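Local atomic coordinates of membrane lipoprotein TpN32 (Treponema pallidum, PDB entry 1XS5), a protein that binds L-methionine and probably serves as a substrate-binding lipoprotein of the NlpA family. Residues E12-L17 / Y196-V201; T38-L43 / V60-Q65; M54-H59 / G78-E83; T226-R231 / G235-A240. All blocks are in the same frame, centred on the assembly; numbering follows the deposited sequence. Where two conformers were deposited one is given.

Contact 1. Residues E12-L17 / Y196-V201. With MET (methionine), chain B.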
# COMPACT_ATOMS: atom_id res chain seq x y z
N GLU A 12 -9.84 -3.53 2.25
CA GLU A 12 -10.18 -2.18 2.67
C GLU A 12 -8.82 -1.49 2.75
O GLU A 12 -7.81 -2.15 3.02
CB GLU A 12 -10.83 -2.21 4.04
CG GLU A 12 -12.25 -2.82 4.01
CD GLU A 12 -13.21 -2.05 3.08
OE1 GLU A 12 -12.87 -0.94 2.64
OE2 GLU A 12 -14.33 -2.56 2.79
N PRO A 13 -8.77 -0.17 2.58
CA PRO A 13 -9.89 0.74 2.33
C PRO A 13 -10.29 0.87 0.87
O PRO A 13 -11.31 1.49 0.54
CB PRO A 13 -9.37 2.06 2.88
CG PRO A 13 -7.89 2.02 2.40
CD PRO A 13 -7.52 0.59 2.84
N HIS A 14 -9.49 0.29 -0.02
CA HIS A 14 -9.74 0.43 -1.46
C HIS A 14 -11.11 -0.09 -1.84
O HIS A 14 -11.76 0.46 -2.75
CB HIS A 14 -8.65 -0.33 -2.26
CG HIS A 14 -7.25 0.04 -1.87
ND1 HIS A 14 -6.78 -0.09 -0.58
CD2 HIS A 14 -6.24 0.58 -2.58
CE1 HIS A 14 -5.54 0.37 -0.52
NE2 HIS A 14 -5.19 0.78 -1.72
N ALA A 15 -11.55 -1.15 -1.18
CA ALA A 15 -12.86 -1.74 -1.53
C ALA A 15 -14.00 -0.77 -1.30
O ALA A 15 -14.86 -0.62 -2.15
CB ALA A 15 -13.09 -3.04 -0.74
N ARG A 16 -14.03 -0.12 -0.14
CA ARG A 16 -15.09 0.86 0.09
C ARG A 16 -15.02 2.01 -0.94
O ARG A 16 -16.05 2.48 -1.41
CB ARG A 16 -14.97 1.38 1.53
CG ARG A 16 -16.16 2.17 1.96
CD ARG A 16 -17.39 1.27 2.02
NE ARG A 16 -18.58 2.06 2.31
CZ ARG A 16 -19.83 1.59 2.28
NH1 ARG A 16 -20.05 0.31 1.96
NH2 ARG A 16 -20.84 2.40 2.56
N LEU A 17 -13.81 2.47 -1.27
CA LEU A 17 -13.64 3.56 -2.23
C LEU A 17 -14.15 3.13 -3.63
O LEU A 17 -14.71 3.92 -4.40
CB LEU A 17 -12.15 3.95 -2.31
CG LEU A 17 -11.50 4.45 -1.01
CD1 LEU A 17 -10.01 4.68 -1.23
CD2 LEU A 17 -12.18 5.79 -0.57
N TYR A 196 4.57 7.08 -2.10
CA TYR A 196 3.95 5.77 -2.13
C TYR A 196 2.44 5.85 -2.26
O TYR A 196 1.72 4.96 -1.79
CB TYR A 196 4.41 5.00 -0.89
CG TYR A 196 5.88 4.62 -1.00
CD1 TYR A 196 6.28 3.50 -1.74
CD2 TYR A 196 6.88 5.40 -0.39
CE1 TYR A 196 7.62 3.16 -1.86
CE2 TYR A 196 8.23 5.07 -0.52
CZ TYR A 196 8.59 3.95 -1.26
OH TYR A 196 9.92 3.58 -1.36
N ALA A 197 1.96 6.92 -2.91
CA ALA A 197 0.52 7.09 -3.17
C ALA A 197 0.03 5.86 -3.96
O ALA A 197 0.72 5.35 -4.86
CB ALA A 197 0.29 8.38 -4.01
N ASN A 198 -1.17 5.40 -3.61
CA ASN A 198 -1.80 4.25 -4.25
C ASN A 198 -2.47 4.75 -5.51
O ASN A 198 -3.12 5.81 -5.52
CB ASN A 198 -2.81 3.62 -3.31
CG ASN A 198 -2.14 2.75 -2.22
OD1 ASN A 198 -2.67 1.71 -1.83
ND2 ASN A 198 -0.95 3.18 -1.74
N VAL A 199 -2.34 3.97 -6.57
CA VAL A 199 -2.80 4.38 -7.89
C VAL A 199 -3.76 3.40 -8.56
O VAL A 199 -3.79 2.20 -8.23
CB VAL A 199 -1.60 4.51 -8.86
CG1 VAL A 199 -0.77 5.77 -8.54
CG2 VAL A 199 -0.70 3.29 -8.71
N LEU A 200 -4.50 3.92 -9.53
CA LEU A 200 -5.43 3.11 -10.31
C LEU A 200 -4.53 2.64 -11.46
O LEU A 200 -3.91 3.46 -12.13
CB LEU A 200 -6.57 3.99 -10.83
CG LEU A 200 -7.57 3.21 -11.68
CD1 LEU A 200 -8.16 2.05 -10.81
CD2 LEU A 200 -8.68 4.17 -12.20
N VAL A 201 -4.47 1.34 -11.73
CA VAL A 201 -3.55 0.79 -12.73
C VAL A 201 -4.21 0.05 -13.87
O VAL A 201 -5.21 -0.67 -13.66
CB VAL A 201 -2.52 -0.15 -12.01
CG1 VAL A 201 -1.72 -1.02 -13.00
CG2 VAL A 201 -1.57 0.73 -11.15
N MET B . -1.99 -0.09 0.37
CA MET B . -0.52 -0.44 0.38
C MET B . 0.38 0.68 0.94
O MET B . 1.27 0.39 1.78
CB MET B . -0.05 -0.79 -1.04
CG MET B . 1.32 -1.43 -1.04
SD MET B . 1.96 -1.83 -2.69
CE MET B . 1.02 -3.38 -2.99
OXT MET B . 0.19 1.84 0.52
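His-14 and Asn-198 meet through one short hydrogen bond beside the bound methionine. His-14 NE2 donates to Asn-198 OD1 at 2.7 Å. The acceptor lies almost exactly in the imidazole plane. On the amide side the approach is bent, with a C=O...donor angle of 135°. The ring and amide planes are twisted well away from parallel, by 38°, and do not stack.

Asn-198 OD1 has a second donor. The ligand's amino N reaches it at 2.9 Å. The other end of the same amide also holds the ligand, because Asn-198 ND2 donates to the methionine OXT at 2.9 Å along a nearly straight bond (168°). One side chain thus reads both the amino and the carboxylate groups of an amino acid. His-14 takes up OD1 from the side and so fixes which way round the amide is turned. A weak bond from Asn-198 ND2 to Tyr-196 O, 3.2 Å long, acts in the same sense.

Further out along the segment that carries His-14, Glu-12 OE1 accepts from Arg-16 N at 3.1 Å, and a cis peptide bond precedes Pro-13. Glu-83, Arg-115 and Asn-171 also hydrogen-bond the ligand.

His-14 lies on helix 14-26, with its ring edge-to-face with that of His-81. Asn-198 opens strand 198-203, which runs between strands 54-59 and 74-82.

Contact 2. Residues T38-L43 / V60-Q65. With MET (methionine), chain B.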
# COMPACT_ATOMS: atom_id res chain seq x y z
N THR A 38 -6.60 -12.20 -3.54
CA THR A 38 -5.93 -12.43 -2.28
C THR A 38 -4.44 -12.13 -2.31
O THR A 38 -3.77 -12.20 -1.29
CB THR A 38 -6.09 -13.90 -1.80
OG1 THR A 38 -5.38 -14.78 -2.69
CG2 THR A 38 -7.53 -14.30 -1.82
N ASN A 39 -3.87 -11.84 -3.46
CA ASN A 39 -2.45 -11.55 -3.43
C ASN A 39 -2.01 -10.59 -4.48
O ASN A 39 -2.70 -10.41 -5.48
CB ASN A 39 -1.58 -12.81 -3.44
CG ASN A 39 -1.64 -13.56 -4.73
OD1 ASN A 39 -0.86 -13.31 -5.66
ND2 ASN A 39 -2.56 -14.52 -4.79
N TYR A 40 -0.89 -9.94 -4.19
CA TYR A 40 -0.37 -8.90 -5.08
C TYR A 40 -0.09 -9.32 -6.54
O TYR A 40 -0.47 -8.62 -7.51
CB TYR A 40 0.93 -8.30 -4.50
CG TYR A 40 0.86 -7.66 -3.11
CD1 TYR A 40 -0.32 -7.10 -2.60
CD2 TYR A 40 2.04 -7.52 -2.35
CE1 TYR A 40 -0.32 -6.40 -1.37
CE2 TYR A 40 2.04 -6.83 -1.10
CZ TYR A 40 0.87 -6.27 -0.62
OH TYR A 40 0.93 -5.51 0.54
N VAL A 41 0.56 -10.46 -6.71
CA VAL A 41 0.92 -10.90 -8.05
C VAL A 41 -0.30 -11.25 -8.89
O VAL A 41 -0.40 -10.86 -10.06
CB VAL A 41 1.90 -12.08 -7.95
CG1 VAL A 41 2.17 -12.67 -9.35
CG2 VAL A 41 3.23 -11.57 -7.30
N ALA A 42 -1.25 -11.94 -8.28
CA ALA A 42 -2.45 -12.32 -9.02
C ALA A 42 -3.23 -11.12 -9.56
O ALA A 42 -3.86 -11.15 -10.65
CB ALA A 42 -3.33 -13.17 -8.10
N LEU A 43 -3.24 -10.04 -8.79
CA LEU A 43 -3.95 -8.85 -9.22
C LEU A 43 -3.31 -8.23 -10.46
O LEU A 43 -4.00 -7.74 -11.35
CB LEU A 43 -3.94 -7.79 -8.09
CG LEU A 43 -5.03 -7.95 -7.01
CD1 LEU A 43 -4.58 -7.41 -5.64
CD2 LEU A 43 -6.26 -7.17 -7.51
N VAL A 60 3.20 3.17 -7.08
CA VAL A 60 4.03 3.03 -8.26
C VAL A 60 5.31 2.17 -8.13
O VAL A 60 5.64 1.41 -9.05
CB VAL A 60 4.35 4.44 -8.90
CG1 VAL A 60 5.29 4.25 -10.08
CG2 VAL A 60 3.05 5.07 -9.41
N PRO A 61 6.07 2.29 -7.01
CA PRO A 61 7.27 1.46 -6.87
C PRO A 61 6.90 -0.04 -6.94
O PRO A 61 7.64 -0.84 -7.49
CB PRO A 61 7.82 1.86 -5.49
CG PRO A 61 7.53 3.34 -5.44
CD PRO A 61 6.08 3.39 -6.01
N HIS A 62 5.75 -0.42 -6.39
CA HIS A 62 5.34 -1.82 -6.44
C HIS A 62 5.03 -2.25 -7.88
O HIS A 62 5.43 -3.31 -8.31
CB HIS A 62 4.12 -2.04 -5.52
CG HIS A 62 3.68 -3.47 -5.47
ND1 HIS A 62 2.80 -4.01 -6.38
CD2 HIS A 62 4.07 -4.48 -4.66
CE1 HIS A 62 2.65 -5.30 -6.13
NE2 HIS A 62 3.42 -5.61 -5.09
N MET A 63 4.32 -1.41 -8.61
CA MET A 63 3.95 -1.64 -10.00
C MET A 63 5.23 -1.76 -10.84
O MET A 63 5.35 -2.65 -11.72
CB MET A 63 3.12 -0.44 -10.50
CG MET A 63 2.53 -0.66 -11.87
SD MET A 63 1.86 0.86 -12.56
CE MET A 63 3.40 1.81 -12.90
N GLN A 64 6.19 -0.86 -10.58
CA GLN A 64 7.48 -0.90 -11.30
C GLN A 64 8.20 -2.18 -11.03
O GLN A 64 8.73 -2.80 -11.96
CB GLN A 64 8.35 0.32 -10.93
CG GLN A 64 7.73 1.58 -11.53
CD GLN A 64 8.39 2.87 -11.07
OE1 GLN A 64 8.98 2.94 -9.98
NE2 GLN A 64 8.26 3.93 -11.89
N GLN A 65 8.22 -2.61 -9.77
CA GLN A 65 8.85 -3.87 -9.43
C GLN A 65 8.19 -4.98 -10.24
O GLN A 65 8.87 -5.83 -10.83
CB GLN A 65 8.70 -4.14 -7.92
CG GLN A 65 9.59 -5.25 -7.30
CD GLN A 65 9.24 -6.67 -7.76
OE1 GLN A 65 8.06 -7.04 -7.89
NE2 GLN A 65 10.29 -7.48 -7.98
N MET B . -1.99 -0.09 0.37
CA MET B . -0.52 -0.44 0.38
C MET B . 0.38 0.68 0.94
O MET B . 1.27 0.39 1.78
CB MET B . -0.05 -0.79 -1.04
CG MET B . 1.32 -1.43 -1.04
SD MET B . 1.96 -1.83 -2.69
CE MET B . 1.02 -3.38 -2.99
OXT MET B . 0.19 1.84 0.52
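His-62, whose ring meets Tyr-40 across this contact, is anchored at ND1 by a hydrogen bond to Gln-58 OE1, four residues earlier, just before the helix. That bond limits rotation of the imidazole and directs NE2 toward the tyrosine. His-62 NE2 lies 3.6 Å from Tyr-40 CD2 and 3.7 Å from Tyr-40 CB. The approach is oblique: the ring centroids are 5.0 Å apart and the planes stand at 74°. It is a van der Waals contact.

The ligand's methyl group fills the angle between the two rings. Methionine CE sits over the centre of the His-62 ring, 3.6 Å above its plane. It also lies over one face of Tyr-40, displaced toward the rim, where it is 3.7 Å from Tyr-40 CE1. The methyl is bonded to sulfur, so its hydrogens are probably slightly polarised and suited to CH-pi contact. The sulfur is met lower down the side chain, with His-62 CB 3.6 Å from the methionine SD. The His-62 ring extends anti to its own backbone N (chi1 -177°), which carries it away from its helix and in beneath the methyl.

Tyr-40 is placed by a helix start. Asn-39 is the N-cap of helix 40-49, and its OD1 accepts from Ala-42 N at 3.0 Å. The donor stands above the carbonyl plane. Leu-10 and Ser-155 also touch the tyrosine.

Two helix beginnings thus each supply an aromatic wall. Together they form part of the pocket for the thioether end of methionine, as befits a methionine-binding protein.

Contact 3. Residues M54-H59 / G78-E83; sequences MNFFQH and GNVHVE. With MET (methionine), chain B.
Phe-56 reaches across to Val-80 and His-81 with the far end of its ring. Its CB points neither toward nor away from 78-83, but CG lies anti to the backbone N (chi1 180°), and this swings the ring toward strand 74-82. CE1 is the first atom to touch, 3.7 Å from Val-80 CB. CZ, at the tip, lies 3.6 Å from Val-80 CG1 and 3.5 Å from His-81 ND1. CZ comes to the edge of the imidazole, near its plane. The two ring planes are 86° apart.

The same segments line the methionine pocket. His-59 places one ring face 3.4 Å from the ligand's SD. Its ND1 caps the next helix at His-62 N, while NE2 bonds Asn-112 OD1, so the ring is held at both nitrogens. Gln-58 CB touches the methionine CE at 3.6 Å, and Phe-57 CE2 lies near the same methyl. From the other segment, Glu-83 OE1 takes the ligand's amino N at 2.7 Å. A carboxylate here suits the positive charge expected on that group.

Strand 198-203 runs between the two strands of this contact. Val-80 and His-81 both face Asn-198 in a classic beta bulge. The Phe-56 ring bridges over the intervening strand and lies under helix 14-26, against Leu-18.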
# COMPACT_ATOMS: atom_id res chain seq x y z
N MET A 54 -8.75 -2.96 -14.81
CA MET A 54 -7.88 -2.19 -13.94
C MET A 54 -7.78 -2.79 -12.57
O MET A 54 -8.48 -3.74 -12.25
CB MET A 54 -8.41 -0.75 -13.84
CG MET A 54 -9.75 -0.60 -13.21
SD MET A 54 -10.74 0.91 -13.80
CE MET A 54 -12.03 0.21 -14.81
N ASN A 55 -6.86 -2.28 -11.76
CA ASN A 55 -6.81 -2.74 -10.39
C ASN A 55 -6.49 -1.58 -9.51
O ASN A 55 -6.03 -0.52 -9.99
CB ASN A 55 -5.86 -3.94 -10.12
CG ASN A 55 -4.39 -3.67 -10.34
OD1 ASN A 55 -3.83 -2.60 -9.97
ND2 ASN A 55 -3.70 -4.69 -10.90
N PHE A 56 -6.81 -1.74 -8.23
CA PHE A 56 -6.58 -0.64 -7.30
C PHE A 56 -6.11 -1.20 -5.96
O PHE A 56 -6.91 -1.56 -5.09
CB PHE A 56 -7.89 0.17 -7.17
CG PHE A 56 -7.80 1.36 -6.20
CD1 PHE A 56 -6.69 2.19 -6.20
CD2 PHE A 56 -8.82 1.65 -5.35
CE1 PHE A 56 -6.64 3.30 -5.35
CE2 PHE A 56 -8.76 2.74 -4.51
CZ PHE A 56 -7.68 3.55 -4.52
N PHE A 57 -4.79 -1.28 -5.79
CA PHE A 57 -4.26 -1.82 -4.53
C PHE A 57 -2.79 -1.50 -4.22
O PHE A 57 -2.34 -1.78 -3.13
CB PHE A 57 -4.34 -3.36 -4.53
CG PHE A 57 -3.22 -4.01 -5.32
CD1 PHE A 57 -3.25 -4.05 -6.72
CD2 PHE A 57 -2.13 -4.59 -4.67
CE1 PHE A 57 -2.22 -4.67 -7.45
CE2 PHE A 57 -1.10 -5.21 -5.37
CZ PHE A 57 -1.14 -5.26 -6.77
N GLN A 58 -2.07 -0.88 -5.17
CA GLN A 58 -0.65 -0.69 -4.99
C GLN A 58 -0.17 0.73 -5.25
O GLN A 58 -0.95 1.58 -5.72
CB GLN A 58 0.08 -1.61 -5.99
CG GLN A 58 -0.01 -1.07 -7.48
CD GLN A 58 0.22 -2.14 -8.58
OE1 GLN A 58 1.26 -2.77 -8.64
NE2 GLN A 58 -0.75 -2.31 -9.43
N HIS A 59 1.12 0.96 -4.98
CA HIS A 59 1.73 2.26 -5.28
C HIS A 59 2.66 2.08 -6.52
O HIS A 59 2.88 0.95 -6.98
CB HIS A 59 2.48 2.80 -4.05
CG HIS A 59 3.32 1.80 -3.34
ND1 HIS A 59 4.39 1.15 -3.92
CD2 HIS A 59 3.30 1.39 -2.05
CE1 HIS A 59 4.99 0.39 -3.03
NE2 HIS A 59 4.35 0.52 -1.88
N GLY A 78 -3.33 7.48 -12.44
CA GLY A 78 -3.53 8.52 -11.46
C GLY A 78 -3.36 8.15 -10.00
O GLY A 78 -3.66 7.02 -9.59
N ASN A 79 -2.85 9.11 -9.21
CA ASN A 79 -2.71 8.91 -7.77
C ASN A 79 -4.06 9.14 -7.16
O ASN A 79 -4.76 10.07 -7.52
CB ASN A 79 -1.75 9.93 -7.14
CG ASN A 79 -0.39 9.84 -7.70
OD1 ASN A 79 0.13 8.74 -7.95
ND2 ASN A 79 0.22 10.99 -7.92
N VAL A 80 -4.43 8.30 -6.21
CA VAL A 80 -5.71 8.39 -5.53
C VAL A 80 -5.60 8.76 -4.04
O VAL A 80 -6.32 9.65 -3.54
CB VAL A 80 -6.46 7.01 -5.63
CG1 VAL A 80 -7.77 7.11 -4.94
CG2 VAL A 80 -6.69 6.63 -7.12
N HIS A 81 -4.76 8.04 -3.30
CA HIS A 81 -4.65 8.32 -1.88
C HIS A 81 -3.30 7.88 -1.34
O HIS A 81 -2.57 7.20 -2.04
CB HIS A 81 -5.77 7.62 -1.11
CG HIS A 81 -5.60 6.12 -0.96
ND1 HIS A 81 -6.23 5.22 -1.78
CD2 HIS A 81 -4.92 5.39 -0.04
CE1 HIS A 81 -5.96 3.98 -1.37
NE2 HIS A 81 -5.17 4.06 -0.31
N VAL A 82 -2.99 8.31 -0.11
CA VAL A 82 -1.73 7.96 0.58
C VAL A 82 -2.12 7.23 1.87
O VAL A 82 -3.11 7.58 2.50
CB VAL A 82 -0.86 9.22 0.93
CG1 VAL A 82 -0.43 9.95 -0.35
CG2 VAL A 82 -1.62 10.17 1.87
N GLU A 83 -1.38 6.17 2.23
CA GLU A 83 -1.66 5.37 3.44
C GLU A 83 -0.30 5.35 4.15
O GLU A 83 0.54 4.50 3.81
CB GLU A 83 -1.93 3.92 3.03
CG GLU A 83 -3.26 3.40 3.03
CD GLU A 83 -3.27 2.03 2.31
OE1 GLU A 83 -2.53 1.11 2.71
OE2 GLU A 83 -4.00 1.92 1.33
N MET B . -1.99 -0.09 0.37
CA MET B . -0.52 -0.44 0.38
C MET B . 0.38 0.68 0.94
O MET B . 1.27 0.39 1.78
CB MET B . -0.05 -0.79 -1.04
CG MET B . 1.32 -1.43 -1.04
SD MET B . 1.96 -1.83 -2.69
CE MET B . 1.02 -3.38 -2.99
OXT MET B . 0.19 1.84 0.52

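Contact 4. Residues T226-R231 / G235-A240; sequences TYLKER and GEVAPA
Leu-228 and Lys-229 of helix 222-231 pack against Val-237 and Pro-239 in an apolar contact between the last helix and the C-terminal tail. Three residues separate the two segments, so the chain turns straight back along the helix. Their closest CA atoms, Leu-228 and Ala-238, are 5.9 Å apart.

Leu-228 is the centre of it. Its two methyls lie along the tail, on its helix-facing side. CD2 touches Val-237 CG1 at 3.8 Å, and CD1 lies against the backbone, 3.9 Å from Pro-239 N. Closer to the helix, Leu-228 CB is 4.0 Å from Pro-239 CD. The leucine and the proline ring lie side by side, pointing opposite ways. With chi2 near 180° (-177°) the fork of the leucine spreads over both partners. Lys-229 adds its aliphatic part at the border: CE rests on Pro-239 CG at 3.9 Å, crossing it at a slant.

The tail is held on its other side by the sheet. Backbone hydrogen bonds join Ala-238 to Val-82 and Ala-240 to Val-80; strand 238-239 is the outermost strand of the sheet on that side. Val-237 also reaches His-81, and its side chain is about 8 Å from the bound methionine.

Pro-239 has no N-H to offer, and its ring gives the helix a carbon surface. The side chains that meet here do so through apolar atoms. The contact therefore rests on packing, and the directional hydrogen bonds of the tail are made to strand 74-82.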
# COMPACT_ATOMS: atom_id res chain seq x y z
N THR A 226 -14.15 13.66 0.54
CA THR A 226 -14.96 13.98 1.70
C THR A 226 -15.03 12.78 2.60
O THR A 226 -14.84 12.89 3.82
CB THR A 226 -16.34 14.44 1.24
OG1 THR A 226 -16.18 15.72 0.60
CG2 THR A 226 -17.33 14.52 2.39
N TYR A 227 -15.29 11.62 2.01
CA TYR A 227 -15.36 10.38 2.79
C TYR A 227 -14.05 10.07 3.56
O TYR A 227 -14.06 9.66 4.72
CB TYR A 227 -15.63 9.19 1.85
CG TYR A 227 -15.53 7.82 2.52
CD1 TYR A 227 -16.48 7.39 3.44
CD2 TYR A 227 -14.46 6.97 2.23
CE1 TYR A 227 -16.37 6.13 4.06
CE2 TYR A 227 -14.33 5.74 2.85
CZ TYR A 227 -15.27 5.32 3.75
OH TYR A 227 -15.11 4.07 4.33
N LEU A 228 -12.92 10.23 2.89
CA LEU A 228 -11.64 9.92 3.53
C LEU A 228 -11.36 10.82 4.72
O LEU A 228 -11.10 10.33 5.82
CB LEU A 228 -10.53 10.03 2.49
CG LEU A 228 -10.56 8.87 1.48
CD1 LEU A 228 -9.39 9.04 0.55
CD2 LEU A 228 -10.50 7.50 2.20
N LYS A 229 -11.43 12.14 4.50
CA LYS A 229 -11.19 13.11 5.55
C LYS A 229 -12.07 12.87 6.76
O LYS A 229 -11.63 13.06 7.91
CB LYS A 229 -11.40 14.53 5.02
CG LYS A 229 -10.39 14.89 3.94
CD LYS A 229 -10.77 16.17 3.21
CE LYS A 229 -9.98 16.30 1.91
NZ LYS A 229 -10.65 17.25 0.95
N GLU A 230 -13.29 12.40 6.53
CA GLU A 230 -14.19 12.16 7.65
C GLU A 230 -14.02 10.84 8.37
O GLU A 230 -14.21 10.78 9.58
CB GLU A 230 -15.66 12.29 7.20
CG GLU A 230 -16.13 13.74 7.04
CD GLU A 230 -17.64 13.85 6.82
OE1 GLU A 230 -18.42 13.56 7.77
OE2 GLU A 230 -18.05 14.24 5.69
N ARG A 231 -13.67 9.78 7.63
CA ARG A 231 -13.52 8.47 8.25
C ARG A 231 -12.14 8.21 8.86
O ARG A 231 -12.01 7.42 9.79
CB ARG A 231 -13.79 7.35 7.24
CG ARG A 231 -13.89 6.02 7.92
CD ARG A 231 -14.01 4.87 6.97
NE ARG A 231 -14.19 3.62 7.71
CZ ARG A 231 -14.11 2.40 7.17
NH1 ARG A 231 -13.85 2.24 5.87
NH2 ARG A 231 -14.28 1.33 7.94
N GLY A 235 -5.59 10.93 9.34
CA GLY A 235 -4.90 10.93 8.07
C GLY A 235 -4.36 9.53 7.76
O GLY A 235 -3.39 9.40 6.99
N GLU A 236 -4.96 8.49 8.33
CA GLU A 236 -4.50 7.12 8.08
C GLU A 236 -4.62 6.81 6.59
O GLU A 236 -3.79 6.12 6.04
CB GLU A 236 -5.30 6.12 8.91
CG GLU A 236 -5.12 6.23 10.46
CD GLU A 236 -6.02 7.29 11.12
OE1 GLU A 236 -6.50 8.19 10.41
OE2 GLU A 236 -6.20 7.24 12.36
N VAL A 237 -5.67 7.32 5.94
CA VAL A 237 -5.88 7.18 4.51
C VAL A 237 -6.28 8.61 4.11
O VAL A 237 -7.23 9.14 4.66
CB VAL A 237 -7.02 6.21 4.20
CG1 VAL A 237 -7.06 5.96 2.67
CG2 VAL A 237 -6.80 4.91 4.96
N ALA A 238 -5.55 9.24 3.19
CA ALA A 238 -5.86 10.62 2.82
C ALA A 238 -5.75 10.85 1.32
O ALA A 238 -4.86 10.30 0.67
CB ALA A 238 -4.87 11.56 3.56
N PRO A 239 -6.62 11.71 0.76
CA PRO A 239 -6.60 12.00 -0.68
C PRO A 239 -5.18 12.41 -1.12
O PRO A 239 -4.48 13.12 -0.40
CB PRO A 239 -7.58 13.16 -0.85
CG PRO A 239 -8.52 13.02 0.33
CD PRO A 239 -7.62 12.55 1.47
N ALA A 240 -4.76 11.96 -2.30
CA ALA A 240 -3.44 12.28 -2.80
C ALA A 240 -3.41 13.63 -3.52
O ALA A 240 -2.71 13.73 -4.56
CB ALA A 240 -2.96 11.18 -3.74

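How the contacts relate
Contacts 1 and 3 have centres 4 Å apart. Contact 1 reaches the mixed sheet through strand 198-203, which lies between the two strands of contact 3. Contact 4 adds edge strand 238-239 beside strand 74-82, about 13 Å from contact 3 between centres. Contact 2 lies on the other side of the chain's centre from contact 4, 23 Å away between centres, and does not touch it. Along the chain, contacts 2 and 3 interleave, since strand 54-59 falls between helices 40-49 and 60-70. Both are enclosed by the long span of contact 1, and contact 4 follows. Contacts 1 and 3 supply groups for the amino and carboxylate end of the methionine, and contacts 2 and 3 for the thioether end. Contact 4 packs helix 222-231 against the edge strand.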